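Local coordinates for protein hydrogenase maturation factor (Thermoanaerobacter tengcongensis, PDB 3VTH) that probably transfers the carbamoyl group of carbamoyl phosphate, with ATP, to the C-terminal cysteine of HypE during maturation of [NiFe]-hydrogenases, at residues K39-N44 / K94-K99; Y50-G55 / K88-F93; P27-I32 / E61-E66. All blocks are in the same frame, centred on the assembly; numbering follows the deposited sequence. Where two conformers were deposited one is given.

How the contacts relate
All three contacts lie in the acylphosphatase domain. Contact 3 is the buried one. It joins the two helices by apolar side chains, with no hydrogen bond between its segments. Contacts 1 and 2 are partly buried and reach the same sheet through the neighbouring strands 39-45 and 48-55. Contact 1 is a parallel strand pairing built on backbone bonds, with a cation-pi contact at its end. Contact 2 instead ties a loop to a strand through two glutamates. The three meet inside the domain: V29 of contact 3 packs on V42 of contact 1 and on F93 of contact 2, and F63 of contact 3 packs on V53 of contact 2.

Contact 1: K39-N44 / K94-K99; sequences KGIVYN and KIVGSK
V42 pairs with K94 and V96 through its backbone, as in a parallel strand pair. V42 N donates to K94 O, and V96 N donates to V42 O at 2.9 Å, nearly straight at 171°. K94 N adds a bond to G40 O. Beyond V96 the chain bends away at G97 and returns, where K99 N bonds to N44 O at 3.0 Å. N44, a predicted active-site residue, is buried, and its side chain lies near R26 and a bound phosphate. Water 1 fills in between. It accepts from N44 N and donates to V96 O and S98 OG. S98 OG is also hydrogen-bonded to D152.

The tight part lies on both faces of this pair. On one, V42 CG1 and I95 CG1 lie side by side, 3.8 Å apart, and V42 also packs on V29 of helix 25-35. On the other, V96 CG2 comes to 3.4 Å from Y43 CD1. Y43 holds CG between its own N and carbonyl carbon (chi1 60°), which brings the ring to V96 CG2 and lets K99 cross one of its faces. The K99 and Y43 side chains cross at about a right angle, with K99 CD 3.7 Å from Y43 CZ. A bend at the last torsion sets K99 NZ over the ring face, 4.1 Å from the Y43 centroid, as a cation-pi contact. Y50 stacks on the Y43 ring as well. Replacing Y43 by an alanine would probably leave the K99 ammonium without its aromatic partner and open a gap beside V96.

The looser side is at K94, whose chain leads away from strand 39-45 into solvent. K99 is exposed too, yet stays laid over the ring. Strand 93-95 is the edge strand of the sheet, added parallel to strand 39-45 in the ferredoxin-like fold of acylphosphatases.

Contact 2: Y50-G55 / K88-F93; sequences YIEVEG and KEYKDF
E52 OE1 takes two donors from the loop. Y90 OH donates to E52 OE1 at 2.6 Å, and K88 NZ forms a salt bridge to the same E52 OE1 at 2.9 Å. The two come from opposite faces of the carboxylate plane, each about 45° out of it. E52 OE1 also lies at the edge of the Y90 ring. The carboxylate and ring planes are 59° apart.

E54 serves the loop backbone instead. K88 N donates to E54 OE1 on the syn side, almost straight (176°). The modelled length of this K88 N to E54 OE1 bond, 2.5 Å, is unusually short and probably imprecise. Y90 N donates to E54 OE2 at 3.2 Å, from above the carboxylate plane. Water 2 joins E54 OE2 to Y90 O. E54 CD also sits at the edge of the Y90 ring, 3.5 Å from Y90 CD2. Both glutamate chains are extended beyond CG, which carries their carboxylates from the strand to the loop.

The segment 50-55 is part of strand 48-55, a central strand of the acylphosphatase sheet. The segment 88-93 is mostly the loop that leads from strand 76-85 to the edge strand 93-95. Both carboxylates come from one strand and bind K88 and Y90 in this connection.

Behind this first shell, Y50 holds E52. Y50 OH donates to E52 OE2 at 2.5 Å, on its anti side, so both oxygens of this carboxylate are engaged. The Y50 side chain itself touches Q13 and N15 of strand 10-17. At the end of the loop F93 CE2 meets V53 CG1 at 3.9 Å. The F93 ring packs on V29, F30 and A33 of helix 25-35.

Contact 3: P27-I32 / E61-E66; sequences PFVFNI and EAFIRE
I32 meets the CD2-CE2 bond of the F63 ring with its CG1 and CD1. I32 CD1 is 3.6 Å from F63 CD2, and I32 CG1 is as near to F63 CE2. I32 has CG1 between its own N and carbonyl carbon (chi1 60°), a rotamer that brings both CG1 and CD1 to the ring. The I32 and F63 side chains cross at about a right angle.

F63 has CG anti to its backbone N (chi1 171°). This places the ring between I32 and V29 of the other helix and strand 48-55, whose I51 and V53 pack on it. The far end of the ring meets V29, whose CG1 comes to F63 CZ at the ring edge, 3.8 Å away. The edge of the F28 ring comes to E66, with F28 CZ 4.0 Å from E66 O.

The E66 chain is bent, and this brings OE1 to the CG2 methyl of I32, with E66 OE1 3.6 Å from I32 CG2.

The axes of segments 27-32 and 61-66 approach to 10.6 Å at 148°, so the two helices of the acylphosphatase fold pack roughly antiparallel. No hydrogen bond joins the two segments. The contact is therefore held mainly by apolar packing, while E66 lends its carboxylate to the edge of it, with a weak hydrogen bond from E66 OE1 to N70.

Contact 1: K39-N44 / K94-K99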
loop_
_atom_site.group_PDB
_atom_site.type_symbol
_atom_site.label_atom_id
_atom_site.label_comp_id
_atom_site.label_asym_id
_atom_site.label_seq_id
_atom_site.Cartn_x
_atom_site.Cartn_y
_atom_site.Cartn_z
ATOM N N LYS A 39 13.447 -39.865 9.502
ATOM C CA LYS A 39 12.736 -40.466 8.384
ATOM C C LYS A 39 11.320 -39.901 8.423
ATOM O O LYS A 39 10.888 -39.372 9.452
ATOM C CB LYS A 39 12.738 -41.997 8.552
ATOM C CG LYS A 39 14.119 -42.614 8.352
ATOM C CD LYS A 39 14.347 -43.768 9.309
ATOM C CE LYS A 39 15.749 -44.406 9.136
ATOM N NZ LYS A 39 16.858 -43.395 9.238
ATOM N N GLY A 40 10.590 -40.008 7.323
ATOM C CA GLY A 40 9.252 -39.421 7.261
ATOM C C GLY A 40 8.982 -38.742 5.940
ATOM O O GLY A 40 9.575 -39.108 4.918
ATOM N N ILE A 41 8.096 -37.750 5.972
ATOM C CA ILE A 41 7.606 -37.076 4.778
ATOM C C ILE A 41 7.347 -35.600 5.059
ATOM O O ILE A 41 7.113 -35.191 6.211
ATOM C CB ILE A 41 6.308 -37.762 4.204
ATOM C CG1 ILE A 41 5.175 -37.770 5.250
ATOM C CG2 ILE A 41 6.624 -39.196 3.721
ATOM C CD1 ILE A 41 3.792 -38.034 4.699
ATOM N N VAL A 42 7.408 -34.798 4.004
ATOM C CA VAL A 42 6.963 -33.407 4.056
ATOM C C VAL A 42 6.186 -33.108 2.774
ATOM O O VAL A 42 6.519 -33.624 1.698
ATOM C CB VAL A 42 8.135 -32.406 4.267
ATOM C CG1 VAL A 42 9.157 -32.463 3.119
ATOM C CG2 VAL A 42 7.620 -30.946 4.453
ATOM N N TYR A 43 5.142 -32.289 2.894
ATOM C CA TYR A 43 4.380 -31.845 1.740
ATOM C C TYR A 43 3.601 -30.573 2.052
ATOM O O TYR A 43 3.297 -30.287 3.213
ATOM C CB TYR A 43 3.434 -32.948 1.214
ATOM C CG TYR A 43 2.380 -33.458 2.191
ATOM C CD1 TYR A 43 2.608 -34.603 2.956
ATOM C CD2 TYR A 43 1.150 -32.814 2.322
ATOM C CE1 TYR A 43 1.628 -35.092 3.841
ATOM C CE2 TYR A 43 0.169 -33.280 3.218
ATOM C CZ TYR A 43 0.424 -34.423 3.965
ATOM O OH TYR A 43 -0.521 -34.885 4.832
ATOM N N ASN A 44 3.296 -29.824 1.001
ATOM C CA ASN A 44 2.400 -28.688 1.085
ATOM C C ASN A 44 0.973 -29.179 1.124
ATOM O O ASN A 44 0.581 -30.020 0.313
ATOM C CB ASN A 44 2.575 -27.785 -0.139
ATOM C CG ASN A 44 3.755 -26.846 -0.008
ATOM O OD1 ASN A 44 3.991 -26.015 -0.881
ATOM N ND2 ASN A 44 4.510 -26.977 1.094
ATOM N N LYS A 94 11.319 -38.182 2.562
ATOM C CA LYS A 94 10.964 -37.764 1.203
ATOM C C LYS A 94 10.063 -36.535 1.200
ATOM O O LYS A 94 9.214 -36.375 2.089
ATOM C CB LYS A 94 10.255 -38.901 0.448
ATOM C CG LYS A 94 11.159 -40.063 0.002
ATOM C CD LYS A 94 10.326 -41.146 -0.700
ATOM C CE LYS A 94 11.191 -42.080 -1.546
ATOM N NZ LYS A 94 11.777 -41.368 -2.738
ATOM N N ILE A 95 10.259 -35.659 0.213
ATOM C CA ILE A 95 9.252 -34.657 -0.128
ATOM C C ILE A 95 8.219 -35.372 -0.996
ATOM O O ILE A 95 8.590 -36.009 -1.997
ATOM C CB ILE A 95 9.855 -33.457 -0.925
ATOM C CG1 ILE A 95 11.003 -32.806 -0.137
ATOM C CG2 ILE A 95 8.759 -32.430 -1.273
ATOM C CD1 ILE A 95 11.861 -31.821 -0.967
ATOM N N VAL A 96 6.942 -35.294 -0.611
ATOM C CA VAL A 96 5.877 -35.975 -1.365
ATOM C C VAL A 96 4.890 -34.993 -2.000
ATOM O O VAL A 96 5.000 -33.781 -1.782
ATOM C CB VAL A 96 5.135 -37.075 -0.519
ATOM C CG1 VAL A 96 6.129 -38.100 0.012
ATOM C CG2 VAL A 96 4.335 -36.461 0.622
ATOM N N GLY A 97 3.953 -35.528 -2.792
ATOM C CA GLY A 97 2.963 -34.721 -3.513
ATOM C C GLY A 97 2.091 -33.897 -2.579
ATOM O O GLY A 97 1.830 -34.308 -1.452
ATOM N N SER A 98 1.659 -32.723 -3.048
ATOM C CA SER A 98 0.805 -31.840 -2.255
ATOM C C SER A 98 -0.607 -32.417 -2.076
ATOM O O SER A 98 -1.085 -33.161 -2.923
ATOM C CB SER A 98 0.718 -30.467 -2.912
ATOM O OG SER A 98 1.984 -29.837 -2.889
ATOM N N LYS A 99 -1.273 -32.058 -0.979
ATOM C CA LYS A 99 -2.632 -32.553 -0.721
ATOM C C LYS A 99 -3.614 -31.397 -0.501
ATOM O O LYS A 99 -3.317 -30.453 0.232
ATOM C CB LYS A 99 -2.650 -33.509 0.482
ATOM C CG LYS A 99 -1.699 -34.703 0.352
ATOM C CD LYS A 99 -1.928 -35.737 1.472
ATOM C CE LYS A 99 -1.350 -37.110 1.121
ATOM N NZ LYS A 99 0.091 -37.075 0.726
HETATM O O HOH W 1 4.169 -31.169 -1.560
#

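Contact 2: Y50-G55 / K88-F93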
loop_
_atom_site.group_PDB
_atom_site.type_symbol
_atom_site.label_atom_id
_atom_site.label_comp_id
_atom_site.label_asym_id
_atom_site.label_seq_id
_atom_site.Cartn_x
_atom_site.Cartn_y
_atom_site.Cartn_z
ATOM N N TYR A 50 2.921 -29.562 6.084
ATOM C CA TYR A 50 2.728 -30.776 6.865
ATOM C C TYR A 50 4.015 -31.617 6.895
ATOM O O TYR A 50 4.634 -31.900 5.846
ATOM C CB TYR A 50 1.592 -31.585 6.252
ATOM C CG TYR A 50 1.259 -32.876 6.968
ATOM C CD1 TYR A 50 2.050 -34.009 6.810
ATOM C CD2 TYR A 50 0.138 -32.962 7.786
ATOM C CE1 TYR A 50 1.722 -35.210 7.449
ATOM C CE2 TYR A 50 -0.187 -34.141 8.438
ATOM C CZ TYR A 50 0.607 -35.259 8.261
ATOM O OH TYR A 50 0.277 -36.418 8.905
ATOM N N ILE A 51 4.398 -32.038 8.097
ATOM C CA ILE A 51 5.619 -32.824 8.316
ATOM C C ILE A 51 5.321 -34.005 9.226
ATOM O O ILE A 51 4.597 -33.862 10.214
ATOM C CB ILE A 51 6.735 -31.980 8.991
ATOM C CG1 ILE A 51 7.107 -30.751 8.150
ATOM C CG2 ILE A 51 8.003 -32.825 9.236
ATOM C CD1 ILE A 51 7.807 -29.649 8.958
ATOM N N GLU A 52 5.875 -35.165 8.876
ATOM C CA GLU A 52 5.939 -36.330 9.765
ATOM C C GLU A 52 7.411 -36.715 9.877
ATOM O O GLU A 52 8.068 -36.952 8.853
ATOM C CB GLU A 52 5.166 -37.515 9.183
ATOM C CG GLU A 52 3.649 -37.337 9.148
ATOM C CD GLU A 52 2.887 -38.581 8.666
ATOM O OE1 GLU A 52 3.456 -39.697 8.669
ATOM O OE2 GLU A 52 1.697 -38.432 8.287
ATOM N N VAL A 53 7.934 -36.743 11.102
ATOM C CA VAL A 53 9.326 -37.165 11.332
ATOM C C VAL A 53 9.369 -38.279 12.365
ATOM O O VAL A 53 8.597 -38.262 13.330
ATOM C CB VAL A 53 10.258 -35.997 11.773
ATOM C CG1 VAL A 53 10.617 -35.108 10.577
ATOM C CG2 VAL A 53 9.612 -35.158 12.889
ATOM N N GLU A 54 10.250 -39.250 12.124
ATOM C CA GLU A 54 10.511 -40.357 13.038
ATOM C C GLU A 54 12.007 -40.445 13.255
ATOM O O GLU A 54 12.772 -40.424 12.288
ATOM C CB GLU A 54 10.022 -41.700 12.459
ATOM C CG GLU A 54 8.596 -41.641 11.938
ATOM C CD GLU A 54 8.012 -42.987 11.563
ATOM O OE1 GLU A 54 6.766 -43.075 11.591
ATOM O OE2 GLU A 54 8.765 -43.939 11.231
ATOM N N GLY A 55 12.406 -40.515 14.520
ATOM C CA GLY A 55 13.801 -40.772 14.909
ATOM C C GLY A 55 13.995 -40.667 16.415
ATOM O O GLY A 55 13.031 -40.789 17.184
ATOM N N LYS A 88 5.531 -45.235 11.996
ATOM C CA LYS A 88 5.105 -45.996 10.810
ATOM C C LYS A 88 6.238 -46.825 10.221
ATOM O O LYS A 88 6.016 -47.629 9.314
ATOM C CB LYS A 88 4.581 -45.048 9.729
ATOM C CG LYS A 88 3.226 -44.442 10.026
ATOM C CD LYS A 88 2.730 -43.638 8.833
ATOM C CE LYS A 88 1.457 -42.890 9.177
ATOM N NZ LYS A 88 1.781 -41.675 9.968
ATOM N N GLU A 89 7.451 -46.592 10.723
ATOM C CA GLU A 89 8.672 -47.211 10.201
ATOM C C GLU A 89 8.970 -46.831 8.749
ATOM O O GLU A 89 9.262 -47.685 7.900
ATOM C CB GLU A 89 8.653 -48.723 10.376
ATOM C CG GLU A 89 8.852 -49.149 11.805
ATOM C CD GLU A 89 8.974 -50.645 11.938
ATOM O OE1 GLU A 89 7.974 -51.343 11.670
ATOM O OE2 GLU A 89 10.071 -51.121 12.308
ATOM N N TYR A 90 8.889 -45.534 8.478
ATOM C CA TYR A 90 9.410 -44.976 7.243
ATOM C C TYR A 90 10.864 -45.391 7.082
ATOM O O TYR A 90 11.625 -45.382 8.054
ATOM C CB TYR A 90 9.344 -43.464 7.305
ATOM C CG TYR A 90 7.971 -42.875 7.153
ATOM C CD1 TYR A 90 7.323 -42.886 5.922
ATOM C CD2 TYR A 90 7.340 -42.243 8.226
ATOM C CE1 TYR A 90 6.057 -42.292 5.756
ATOM C CE2 TYR A 90 6.075 -41.641 8.075
ATOM C CZ TYR A 90 5.441 -41.682 6.834
ATOM O OH TYR A 90 4.196 -41.099 6.668
ATOM N N LYS A 91 11.240 -45.759 5.860
ATOM C CA LYS A 91 12.604 -46.206 5.585
ATOM C C LYS A 91 13.516 -45.055 5.157
ATOM O O LYS A 91 14.739 -45.185 5.142
ATOM C CB LYS A 91 12.612 -47.320 4.536
ATOM C CG LYS A 91 11.902 -48.605 4.992
ATOM C CD LYS A 91 12.751 -49.839 4.742
ATOM C CE LYS A 91 12.299 -51.003 5.625
ATOM N NZ LYS A 91 13.176 -52.198 5.483
ATOM N N ASP A 92 12.914 -43.927 4.805
ATOM C CA ASP A 92 13.685 -42.783 4.359
ATOM C C ASP A 92 12.922 -41.501 4.646
ATOM O O ASP A 92 11.834 -41.537 5.208
ATOM C CB ASP A 92 14.015 -42.907 2.858
ATOM C CG ASP A 92 12.770 -43.133 1.983
ATOM O OD1 ASP A 92 12.930 -43.552 0.810
ATOM O OD2 ASP A 92 11.632 -42.916 2.460
ATOM N N PHE A 93 13.498 -40.371 4.260
ATOM C CA PHE A 93 12.762 -39.118 4.287
ATOM C C PHE A 93 12.544 -38.607 2.869
ATOM O O PHE A 93 13.470 -38.611 2.067
ATOM C CB PHE A 93 13.471 -38.048 5.125
ATOM C CG PHE A 93 12.600 -36.860 5.400
ATOM C CD1 PHE A 93 12.530 -35.815 4.502
ATOM C CD2 PHE A 93 11.799 -36.820 6.540
ATOM C CE1 PHE A 93 11.693 -34.739 4.739
ATOM C CE2 PHE A 93 10.954 -35.734 6.780
ATOM C CZ PHE A 93 10.909 -34.707 5.876
HETATM O O HOH W 2 11.344 -44.730 10.748
#

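Contact 3: P27-I32 / E61-E66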
loop_
_atom_site.group_PDB
_atom_site.type_symbol
_atom_site.label_atom_id
_atom_site.label_comp_id
_atom_site.label_asym_id
_atom_site.label_seq_id
_atom_site.Cartn_x
_atom_site.Cartn_y
_atom_site.Cartn_z
ATOM N N PRO A 27 12.302 -28.113 0.510
ATOM C CA PRO A 27 13.723 -28.496 0.472
ATOM C C PRO A 27 14.485 -28.238 1.782
ATOM O O PRO A 27 15.337 -29.045 2.148
ATOM C CB PRO A 27 14.309 -27.645 -0.675
ATOM C CG PRO A 27 13.288 -26.591 -0.968
ATOM C CD PRO A 27 11.957 -27.202 -0.606
ATOM N N PHE A 28 14.178 -27.134 2.466
ATOM C CA PHE A 28 14.742 -26.844 3.781
ATOM C C PHE A 28 14.484 -28.015 4.767
ATOM O O PHE A 28 15.406 -28.515 5.400
ATOM C CB PHE A 28 14.155 -25.520 4.316
ATOM C CG PHE A 28 14.577 -25.176 5.726
ATOM C CD1 PHE A 28 13.643 -25.133 6.746
ATOM C CD2 PHE A 28 15.907 -24.904 6.025
ATOM C CE1 PHE A 28 14.019 -24.819 8.059
ATOM C CE2 PHE A 28 16.295 -24.591 7.337
ATOM C CZ PHE A 28 15.339 -24.540 8.352
ATOM N N VAL A 29 13.237 -28.463 4.858
ATOM C CA VAL A 29 12.880 -29.545 5.790
ATOM C C VAL A 29 13.587 -30.830 5.401
ATOM O O VAL A 29 14.111 -31.537 6.259
ATOM C CB VAL A 29 11.336 -29.719 5.875
ATOM C CG1 VAL A 29 10.925 -31.082 6.464
ATOM C CG2 VAL A 29 10.739 -28.560 6.699
ATOM N N PHE A 30 13.620 -31.121 4.105
ATOM C CA PHE A 30 14.307 -32.313 3.633
ATOM C C PHE A 30 15.751 -32.330 4.129
ATOM O O PHE A 30 16.249 -33.348 4.631
ATOM C CB PHE A 30 14.279 -32.388 2.100
ATOM C CG PHE A 30 15.014 -33.578 1.546
ATOM C CD1 PHE A 30 16.375 -33.502 1.270
ATOM C CD2 PHE A 30 14.340 -34.776 1.294
ATOM C CE1 PHE A 30 17.077 -34.621 0.752
ATOM C CE2 PHE A 30 15.025 -35.900 0.780
ATOM C CZ PHE A 30 16.389 -35.826 0.508
ATOM N N ASN A 31 16.408 -31.193 3.971
ATOM C CA ASN A 31 17.829 -31.117 4.265
ATOM C C ASN A 31 18.117 -31.209 5.763
ATOM O O ASN A 31 19.041 -31.913 6.158
ATOM C CB ASN A 31 18.463 -29.883 3.607
ATOM C CG ASN A 31 18.562 -30.016 2.081
ATOM O OD1 ASN A 31 18.070 -29.161 1.331
ATOM N ND2 ASN A 31 19.191 -31.093 1.617
ATOM N N ILE A 32 17.318 -30.552 6.600
ATOM C CA ILE A 32 17.544 -30.677 8.041
ATOM C C ILE A 32 17.073 -32.050 8.577
ATOM O O ILE A 32 17.682 -32.607 9.498
ATOM C CB ILE A 32 17.008 -29.461 8.857
ATOM C CG1 ILE A 32 15.503 -29.271 8.676
ATOM C CG2 ILE A 32 17.736 -28.163 8.428
ATOM C CD1 ILE A 32 14.867 -28.404 9.764
ATOM N N GLU A 61 13.995 -32.942 18.392
ATOM C CA GLU A 61 14.072 -31.649 19.069
ATOM C C GLU A 61 14.996 -30.645 18.356
ATOM O O GLU A 61 14.653 -29.475 18.212
ATOM C CB GLU A 61 14.460 -31.803 20.546
ATOM C CG GLU A 61 13.368 -32.446 21.424
ATOM C CD GLU A 61 12.039 -31.661 21.471
ATOM O OE1 GLU A 61 11.063 -32.195 22.047
ATOM O OE2 GLU A 61 11.954 -30.520 20.948
ATOM N N ALA A 62 16.165 -31.114 17.936
ATOM C CA ALA A 62 17.117 -30.297 17.175
ATOM C C ALA A 62 16.537 -29.837 15.822
ATOM O O ALA A 62 16.706 -28.689 15.417
ATOM C CB ALA A 62 18.430 -31.062 16.987
ATOM N N PHE A 63 15.848 -30.743 15.139
ATOM C CA PHE A 63 15.113 -30.433 13.902
ATOM C C PHE A 63 14.070 -29.312 14.126
ATOM O O PHE A 63 14.015 -28.334 13.364
ATOM C CB PHE A 63 14.477 -31.739 13.394
ATOM C CG PHE A 63 13.506 -31.586 12.257
ATOM C CD1 PHE A 63 12.142 -31.510 12.500
ATOM C CD2 PHE A 63 13.949 -31.633 10.936
ATOM C CE1 PHE A 63 11.231 -31.420 11.444
ATOM C CE2 PHE A 63 13.049 -31.553 9.879
ATOM C CZ PHE A 63 11.689 -31.438 10.132
ATOM N N ILE A 64 13.267 -29.441 15.182
ATOM C CA ILE A 64 12.249 -28.430 15.494
ATOM C C ILE A 64 12.902 -27.077 15.810
ATOM O O ILE A 64 12.445 -26.032 15.343
ATOM C CB ILE A 64 11.323 -28.887 16.647
ATOM C CG1 ILE A 64 10.439 -30.059 16.202
ATOM C CG2 ILE A 64 10.468 -27.730 17.164
ATOM C CD1 ILE A 64 9.619 -30.702 17.360
ATOM N N ARG A 65 13.977 -27.119 16.594
ATOM C CA ARG A 65 14.744 -25.927 16.956
ATOM C C ARG A 65 15.312 -25.225 15.716
ATOM O O ARG A 65 15.296 -23.997 15.645
ATOM C CB ARG A 65 15.871 -26.313 17.911
ATOM C CG ARG A 65 16.454 -25.181 18.727
ATOM C CD ARG A 65 17.328 -25.727 19.885
ATOM N NE ARG A 65 18.465 -26.512 19.392
ATOM C CZ ARG A 65 18.703 -27.798 19.673
ATOM N NH1 ARG A 65 17.900 -28.496 20.481
ATOM N NH2 ARG A 65 19.777 -28.387 19.154
ATOM N N GLU A 66 15.810 -25.997 14.747
ATOM C CA GLU A 66 16.296 -25.405 13.489
ATOM C C GLU A 66 15.188 -24.677 12.739
ATOM O O GLU A 66 15.402 -23.576 12.237
ATOM C CB GLU A 66 16.957 -26.438 12.579
ATOM C CG GLU A 66 18.480 -26.463 12.657
ATOM C CD GLU A 66 19.124 -25.422 11.753
ATOM O OE1 GLU A 66 19.013 -25.557 10.516
ATOM O OE2 GLU A 66 19.749 -24.472 12.280
#